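Local atomic coordinates of arginase, mitochondrial (Medicago truncatula, PDB entry 6VSS), a protein that hydrolyses L-arginine to urea and L-ornithine, and agmatine to urea and putrescine, as a manganese-dependent homohexameric enzyme. Residues S276-H284 with Y313-T324; R214-R222 with G236-T244. One frame throughout, in Å; residues are numbered along the deposited sequence.

Contact 1 of 2, residues S276-H284 with Y313-T324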
# COMPACT_ATOMS: atom_id res chain seq x y z
N SER B 276 -15.11 0.46 -3.70
CA SER B 276 -14.19 1.34 -4.47
C SER B 276 -14.13 2.72 -3.79
O SER B 276 -13.17 3.49 -4.05
CB SER B 276 -14.65 1.49 -5.88
OG SER B 276 -15.99 2.01 -5.91
N ILE B 277 -15.22 3.09 -3.12
CA ILE B 277 -15.43 4.40 -2.43
C ILE B 277 -15.02 4.28 -0.95
O ILE B 277 -14.38 5.20 -0.38
CB ILE B 277 -16.91 4.84 -2.58
CG1 ILE B 277 -17.41 4.89 -4.03
CG2 ILE B 277 -17.16 6.18 -1.95
CD1 ILE B 277 -16.44 5.56 -4.94
N ALA B 278 -15.39 3.18 -0.33
CA ALA B 278 -15.29 2.95 1.12
C ALA B 278 -14.54 1.66 1.39
O ALA B 278 -15.15 0.72 1.83
CB ALA B 278 -16.67 2.92 1.74
N PRO B 279 -13.25 1.55 1.06
CA PRO B 279 -12.52 0.33 1.31
C PRO B 279 -12.36 0.01 2.80
O PRO B 279 -12.25 -1.11 3.14
CB PRO B 279 -11.17 0.53 0.61
CG PRO B 279 -11.04 1.99 0.41
CD PRO B 279 -12.44 2.57 0.43
N GLY B 280 -12.40 1.03 3.64
CA GLY B 280 -12.19 0.92 5.08
C GLY B 280 -13.41 0.37 5.78
O GLY B 280 -14.00 1.12 6.52
N VAL B 281 -13.82 -0.87 5.49
CA VAL B 281 -14.96 -1.54 6.20
C VAL B 281 -14.58 -3.00 6.44
O VAL B 281 -13.73 -3.50 5.68
CB VAL B 281 -16.27 -1.46 5.38
CG1 VAL B 281 -16.73 -0.02 5.20
CG2 VAL B 281 -16.17 -2.12 4.02
N SER B 282 -15.24 -3.69 7.35
CA SER B 282 -15.07 -5.15 7.58
C SER B 282 -15.66 -6.00 6.43
O SER B 282 -15.02 -7.00 6.07
CB SER B 282 -15.66 -5.53 8.95
OG SER B 282 -14.92 -4.90 10.00
N HIS B 283 -16.79 -5.63 5.84
CA HIS B 283 -17.51 -6.51 4.89
C HIS B 283 -17.52 -5.83 3.54
O HIS B 283 -18.46 -5.14 3.28
CB HIS B 283 -18.94 -6.78 5.42
CG HIS B 283 -18.90 -7.45 6.73
ND1 HIS B 283 -18.81 -8.83 6.84
CD2 HIS B 283 -18.84 -6.95 7.99
CE1 HIS B 283 -18.74 -9.16 8.13
NE2 HIS B 283 -18.75 -8.02 8.86
N HIS B 284 -16.54 -6.05 2.70
CA HIS B 284 -16.58 -5.58 1.30
C HIS B 284 -17.77 -6.25 0.55
O HIS B 284 -17.83 -7.47 0.55
CB HIS B 284 -15.25 -5.81 0.61
CG HIS B 284 -14.16 -4.96 1.10
ND1 HIS B 284 -12.87 -5.41 1.20
CD2 HIS B 284 -14.13 -3.68 1.51
CE1 HIS B 284 -12.11 -4.49 1.72
NE2 HIS B 284 -12.85 -3.40 1.88
N TYR B 313 -17.13 2.13 9.90
CA TYR B 313 -15.80 2.58 9.42
C TYR B 313 -14.76 1.73 10.20
O TYR B 313 -14.82 1.69 11.43
CB TYR B 313 -15.51 4.07 9.59
CG TYR B 313 -14.08 4.43 9.30
CD1 TYR B 313 -13.42 3.91 8.19
CD2 TYR B 313 -13.35 5.28 10.13
CE1 TYR B 313 -12.09 4.25 7.92
CE2 TYR B 313 -12.01 5.57 9.89
CZ TYR B 313 -11.39 5.09 8.76
OH TYR B 313 -10.08 5.43 8.47
N ASN B 314 -13.83 1.09 9.47
CA ASN B 314 -12.74 0.25 10.03
C ASN B 314 -11.42 0.84 9.54
O ASN B 314 -10.94 0.53 8.45
CB ASN B 314 -12.97 -1.20 9.57
CG ASN B 314 -11.99 -2.16 10.22
OD1 ASN B 314 -10.93 -1.73 10.68
ND2 ASN B 314 -12.34 -3.45 10.26
N PRO B 315 -10.74 1.66 10.35
CA PRO B 315 -9.48 2.26 9.94
C PRO B 315 -8.34 1.25 9.71
O PRO B 315 -7.47 1.54 8.96
CB PRO B 315 -9.10 3.20 11.10
CG PRO B 315 -10.07 2.95 12.21
CD PRO B 315 -11.17 2.07 11.69
N GLN B 316 -8.41 0.07 10.30
CA GLN B 316 -7.43 -1.02 10.03
C GLN B 316 -7.61 -1.55 8.62
O GLN B 316 -6.74 -2.26 8.25
CB GLN B 316 -7.61 -2.24 10.94
CG GLN B 316 -7.25 -1.91 12.37
CD GLN B 316 -7.26 -3.08 13.32
OE1 GLN B 316 -8.29 -3.40 13.89
NE2 GLN B 316 -6.09 -3.64 13.61
N ARG B 317 -8.70 -1.29 7.93
CA ARG B 317 -8.85 -1.83 6.55
C ARG B 317 -8.88 -0.69 5.54
O ARG B 317 -9.16 -0.95 4.39
CB ARG B 317 -10.06 -2.75 6.46
CG ARG B 317 -10.05 -3.82 7.54
CD ARG B 317 -10.41 -5.22 7.14
NE ARG B 317 -11.45 -5.19 6.15
CZ ARG B 317 -11.50 -5.98 5.10
NH1 ARG B 317 -10.57 -6.90 4.90
NH2 ARG B 317 -12.49 -5.87 4.26
N ASP B 318 -8.55 0.52 5.98
CA ASP B 318 -8.57 1.73 5.12
C ASP B 318 -7.30 1.77 4.26
O ASP B 318 -6.37 1.03 4.50
CB ASP B 318 -8.72 2.99 5.97
CG ASP B 318 -9.34 4.19 5.27
OD1 ASP B 318 -9.48 4.14 4.06
OD2 ASP B 318 -9.62 5.15 5.93
N THR B 319 -7.25 2.69 3.30
CA THR B 319 -6.02 2.86 2.50
C THR B 319 -5.01 3.68 3.31
O THR B 319 -5.36 4.29 4.32
CB THR B 319 -6.28 3.48 1.13
OG1 THR B 319 -7.01 4.66 1.38
CG2 THR B 319 -7.10 2.62 0.20
N TYR B 320 -3.79 3.80 2.81
CA TYR B 320 -2.76 4.55 3.56
C TYR B 320 -3.14 6.02 3.73
O TYR B 320 -2.83 6.56 4.75
CB TYR B 320 -1.37 4.24 3.00
CG TYR B 320 -0.21 4.77 3.79
CD1 TYR B 320 -0.06 6.11 4.00
CD2 TYR B 320 0.71 3.93 4.39
CE1 TYR B 320 1.06 6.63 4.62
CE2 TYR B 320 1.80 4.43 5.06
CZ TYR B 320 1.98 5.79 5.19
OH TYR B 320 3.06 6.30 5.85
N ASP B 321 -3.83 6.62 2.76
CA ASP B 321 -4.27 8.04 2.78
C ASP B 321 -5.50 8.25 3.68
O ASP B 321 -5.87 9.36 3.84
CB ASP B 321 -4.54 8.55 1.37
CG ASP B 321 -5.50 7.67 0.58
OD1 ASP B 321 -6.39 7.08 1.17
OD2 ASP B 321 -5.40 7.65 -0.63
N GLY B 322 -6.10 7.21 4.23
CA GLY B 322 -7.28 7.38 5.10
C GLY B 322 -8.50 7.86 4.34
O GLY B 322 -9.28 8.58 4.93
N ILE B 323 -8.67 7.46 3.09
CA ILE B 323 -9.84 7.92 2.29
C ILE B 323 -11.16 7.61 3.01
O ILE B 323 -12.00 8.47 3.06
CB ILE B 323 -9.80 7.39 0.84
CG1 ILE B 323 -10.80 8.09 -0.07
CG2 ILE B 323 -9.92 5.89 0.75
CD1 ILE B 323 -10.82 9.59 0.06
N THR B 324 -11.30 6.45 3.61
CA THR B 324 -12.59 6.10 4.24
C THR B 324 -12.82 6.97 5.47
O THR B 324 -13.97 7.23 5.75
CB THR B 324 -12.76 4.62 4.54
OG1 THR B 324 -12.33 3.98 3.36
CG2 THR B 324 -14.18 4.20 4.83
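R317 lays its NH2 over one face of the H284 imidazole, the ring and guanidinium planes inclined by 36°. The same guanidinium grips V281 O side-on: NE lies 2.9 Å and NH2 3.0 Å from V281 O, and the oxygen sits within the guanidinium plane. Bends at chi2 and chi3 fold the arginine chain back to this one carbonyl. H284 is held in turn by its NE2, 2.7 Å from P279 O and in the ring plane, and V281 N donates to that same oxygen. This second bond closes an inverse gamma turn centred on G280, whose backbone is clamped from both ends: G280 N reaches T324 OG1 at 3.0 Å, while N314 N meets G280 O nearly straight (172°) but from above the carbonyl plane. T324 OG1 in turn donates a hydrogen bond to D318 OD1, which also accepts from T319 N and T324 N. A CB placed on G280 would fall 2.8 Å from T324 CB, a clash consistent with glycine at this position. S282 OG accepts a hydrogen bond from N314 ND2 and is hydrogen-bonded to H78 O. With V281 near the manganese ligand D271, this is an arginase-fold active-site loop pinned to the N314-R317 loop and to T324 at the start of helix 323-339.

Contact 2 of 2, residues R214-R222 with G236-T244; sequences RRLVQVGIR and GVETHEMRT
Q218 starts with CB 4.0 Å from T239 CA, then runs CG and CD past V237 CG1, CD at 3.6 Å from that methyl. Its tip splits: OE1 accepts from T239 OG1 at 2.9 Å, the donor tilted 25° from the carbonyl plane, and NE2 donates to H182 ND1 and P187 O. With CG beside the backbone N (chi1 -51°), the chain crosses over the neighbouring strand on the face where helix 226-234 meets V237 and T239. Towards the strand starts, R215 pairs side-on with E238: NE lies 3.0 Å from E238 OE2 and NH2 2.7 Å from E238 OE1, each on a syn lone pair, the two planes only 5° apart. A methionine in place of R215 would probably leave the E238 carboxylate without its charged mate and freer to turn, with water 1 as a remaining partner. Backbone pairing, Q218 N to E238 O at 3.0 Å and H240 N to Q218 O, is interrupted at G220, where water 2 bridges G220 N and H240 O, and resumes with M242 N to I221 O. The strand axes, 4.8 Å apart at closest, run parallel, and helix 226-234 links the strands, making a beta-alpha-beta unit whose second strand is outermost in this chain's sheet.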
# COMPACT_ATOMS: atom_id res chain seq x y z
N ARG B 214 -41.27 2.29 13.74
CA ARG B 214 -42.47 1.98 12.93
C ARG B 214 -42.01 1.64 11.51
O ARG B 214 -41.91 0.48 11.21
CB ARG B 214 -43.44 3.16 12.98
CG ARG B 214 -44.69 2.98 12.13
CD ARG B 214 -45.55 4.23 12.25
NE ARG B 214 -44.86 5.35 11.64
CZ ARG B 214 -45.45 6.38 11.07
NH1 ARG B 214 -46.77 6.45 11.05
NH2 ARG B 214 -44.70 7.33 10.53
N ARG B 215 -41.68 2.63 10.70
CA ARG B 215 -41.06 2.41 9.38
C ARG B 215 -39.56 2.21 9.56
O ARG B 215 -38.95 2.73 10.52
CB ARG B 215 -41.40 3.60 8.49
CG ARG B 215 -42.91 3.73 8.26
CD ARG B 215 -43.22 4.81 7.25
NE ARG B 215 -42.64 4.50 5.96
CZ ARG B 215 -42.37 5.40 5.02
NH1 ARG B 215 -42.62 6.69 5.21
NH2 ARG B 215 -41.86 5.00 3.88
N LEU B 216 -39.03 1.32 8.75
CA LEU B 216 -37.58 1.09 8.62
C LEU B 216 -37.32 1.06 7.12
O LEU B 216 -37.71 0.10 6.47
CB LEU B 216 -37.21 -0.23 9.28
CG LEU B 216 -35.82 -0.79 8.96
CD1 LEU B 216 -34.73 0.25 9.16
CD2 LEU B 216 -35.58 -2.02 9.83
N VAL B 217 -36.74 2.10 6.59
CA VAL B 217 -36.50 2.20 5.13
C VAL B 217 -35.04 1.89 4.90
O VAL B 217 -34.24 2.63 5.45
CB VAL B 217 -36.86 3.60 4.65
CG1 VAL B 217 -36.66 3.74 3.15
CG2 VAL B 217 -38.27 3.94 5.06
N GLN B 218 -34.74 0.78 4.22
CA GLN B 218 -33.36 0.27 4.08
C GLN B 218 -32.93 0.58 2.66
O GLN B 218 -33.67 0.24 1.72
CB GLN B 218 -33.28 -1.23 4.36
CG GLN B 218 -33.93 -1.62 5.68
CD GLN B 218 -33.50 -3.00 6.15
OE1 GLN B 218 -33.71 -4.01 5.48
NE2 GLN B 218 -32.84 -3.04 7.30
N VAL B 219 -31.73 1.07 2.49
CA VAL B 219 -31.21 1.45 1.14
C VAL B 219 -29.78 0.95 0.99
O VAL B 219 -28.98 1.16 1.88
CB VAL B 219 -31.33 2.97 0.97
CG1 VAL B 219 -30.78 3.46 -0.37
CG2 VAL B 219 -32.76 3.42 1.15
N GLY B 220 -29.46 0.39 -0.18
CA GLY B 220 -28.14 -0.17 -0.55
C GLY B 220 -28.03 -1.67 -0.34
O GLY B 220 -26.94 -2.22 -0.54
N ILE B 221 -29.14 -2.34 -0.05
CA ILE B 221 -29.14 -3.76 0.34
C ILE B 221 -28.77 -4.63 -0.87
O ILE B 221 -29.40 -4.46 -1.91
CB ILE B 221 -30.51 -4.14 0.93
CG1 ILE B 221 -30.86 -3.26 2.12
CG2 ILE B 221 -30.52 -5.62 1.28
CD1 ILE B 221 -30.04 -3.51 3.32
N ARG B 222 -27.77 -5.49 -0.72
CA ARG B 222 -27.28 -6.38 -1.78
C ARG B 222 -26.76 -7.69 -1.19
O ARG B 222 -26.16 -8.41 -1.92
CB ARG B 222 -26.22 -5.68 -2.62
CG ARG B 222 -25.13 -5.01 -1.82
CD ARG B 222 -24.44 -4.03 -2.67
NE ARG B 222 -23.20 -3.58 -2.03
CZ ARG B 222 -23.06 -2.55 -1.21
NH1 ARG B 222 -24.09 -1.83 -0.81
NH2 ARG B 222 -21.84 -2.24 -0.79
N GLY B 236 -42.78 -5.91 8.22
CA GLY B 236 -43.16 -4.91 7.21
C GLY B 236 -42.03 -3.91 6.97
O GLY B 236 -42.30 -2.69 6.86
N VAL B 237 -40.81 -4.39 6.89
CA VAL B 237 -39.61 -3.56 6.62
C VAL B 237 -39.63 -3.19 5.15
O VAL B 237 -39.88 -4.06 4.33
CB VAL B 237 -38.30 -4.30 6.94
CG1 VAL B 237 -37.08 -3.46 6.54
CG2 VAL B 237 -38.23 -4.71 8.40
N GLU B 238 -39.34 -1.93 4.86
CA GLU B 238 -39.26 -1.43 3.47
C GLU B 238 -37.83 -1.61 2.97
O GLU B 238 -37.10 -0.61 2.88
CB GLU B 238 -39.68 0.02 3.44
CG GLU B 238 -41.17 0.19 3.51
CD GLU B 238 -41.51 1.60 3.86
OE1 GLU B 238 -41.33 2.48 2.99
OE2 GLU B 238 -41.87 1.80 5.03
N THR B 239 -37.45 -2.82 2.60
CA THR B 239 -36.07 -3.09 2.13
C THR B 239 -35.94 -2.70 0.66
O THR B 239 -36.55 -3.35 -0.16
CB THR B 239 -35.72 -4.56 2.36
OG1 THR B 239 -35.88 -4.78 3.76
CG2 THR B 239 -34.33 -4.92 1.89
N HIS B 240 -35.07 -1.76 0.32
CA HIS B 240 -34.76 -1.47 -1.09
C HIS B 240 -33.41 -2.09 -1.47
O HIS B 240 -32.38 -1.63 -0.96
CB HIS B 240 -34.82 0.04 -1.33
CG HIS B 240 -36.15 0.63 -1.04
ND1 HIS B 240 -37.13 0.72 -2.00
CD2 HIS B 240 -36.70 1.11 0.10
CE1 HIS B 240 -38.22 1.24 -1.46
NE2 HIS B 240 -38.00 1.47 -0.20
N GLU B 241 -33.44 -3.02 -2.42
CA GLU B 241 -32.24 -3.74 -2.94
C GLU B 241 -31.59 -2.98 -4.10
O GLU B 241 -32.32 -2.30 -4.90
CB GLU B 241 -32.69 -5.14 -3.34
CG GLU B 241 -33.14 -5.95 -2.13
CD GLU B 241 -33.62 -7.36 -2.51
OE1 GLU B 241 -32.88 -8.07 -3.24
OE2 GLU B 241 -34.72 -7.74 -2.07
N MET B 242 -30.27 -3.05 -4.21
CA MET B 242 -29.53 -2.37 -5.32
C MET B 242 -30.08 -2.80 -6.69
O MET B 242 -30.09 -2.00 -7.60
CB MET B 242 -28.04 -2.69 -5.29
CG MET B 242 -27.30 -2.06 -4.13
SD MET B 242 -27.40 -0.25 -4.16
CE MET B 242 -26.42 0.16 -5.60
N ARG B 243 -30.51 -4.06 -6.84
CA ARG B 243 -31.03 -4.58 -8.14
C ARG B 243 -32.34 -3.88 -8.56
O ARG B 243 -32.72 -4.09 -9.73
CB ARG B 243 -31.17 -6.11 -8.10
CG ARG B 243 -32.25 -6.61 -7.16
CD ARG B 243 -32.21 -8.11 -6.96
NE ARG B 243 -33.19 -8.42 -5.92
CZ ARG B 243 -34.37 -9.03 -6.11
NH1 ARG B 243 -34.73 -9.44 -7.31
NH2 ARG B 243 -35.20 -9.22 -5.10
N THR B 244 -33.00 -3.05 -7.72
CA THR B 244 -34.23 -2.29 -8.10
C THR B 244 -34.01 -0.79 -7.97
O THR B 244 -35.02 -0.03 -7.85
CB THR B 244 -35.50 -2.69 -7.31
OG1 THR B 244 -35.39 -2.64 -5.89
CG2 THR B 244 -35.94 -4.09 -7.64
O HOH W 1 -41.22 -0.03 7.38
O HOH W 2 -31.11 0.21 -2.63

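In the fold
Both contacts are largely buried, yet they share no strand or helix: their centres are 24 Å apart and their nearest atoms about 6 Å. Contact 2 joins neighbouring strands at one border of the parallel sheet, where regular backbone pairing dominates and an ion pair sits where the residues are partly exposed. Contact 1 joins a loop to a loop and the helix start, so side-chain bonds join single backbone bonds in place of strand pairing. The side chains of V281 and I221 lie about 7 and 8 Å from a manganese ion, and R222 NH2 hydrogen-bonds to D271 O. Both segment pairs also reach a neighbouring subunit, H283 ND1 hydrogen-bonding to S96 O of a neighbouring subunit and R243 forming a salt bridge with E103 of a neighbouring subunit.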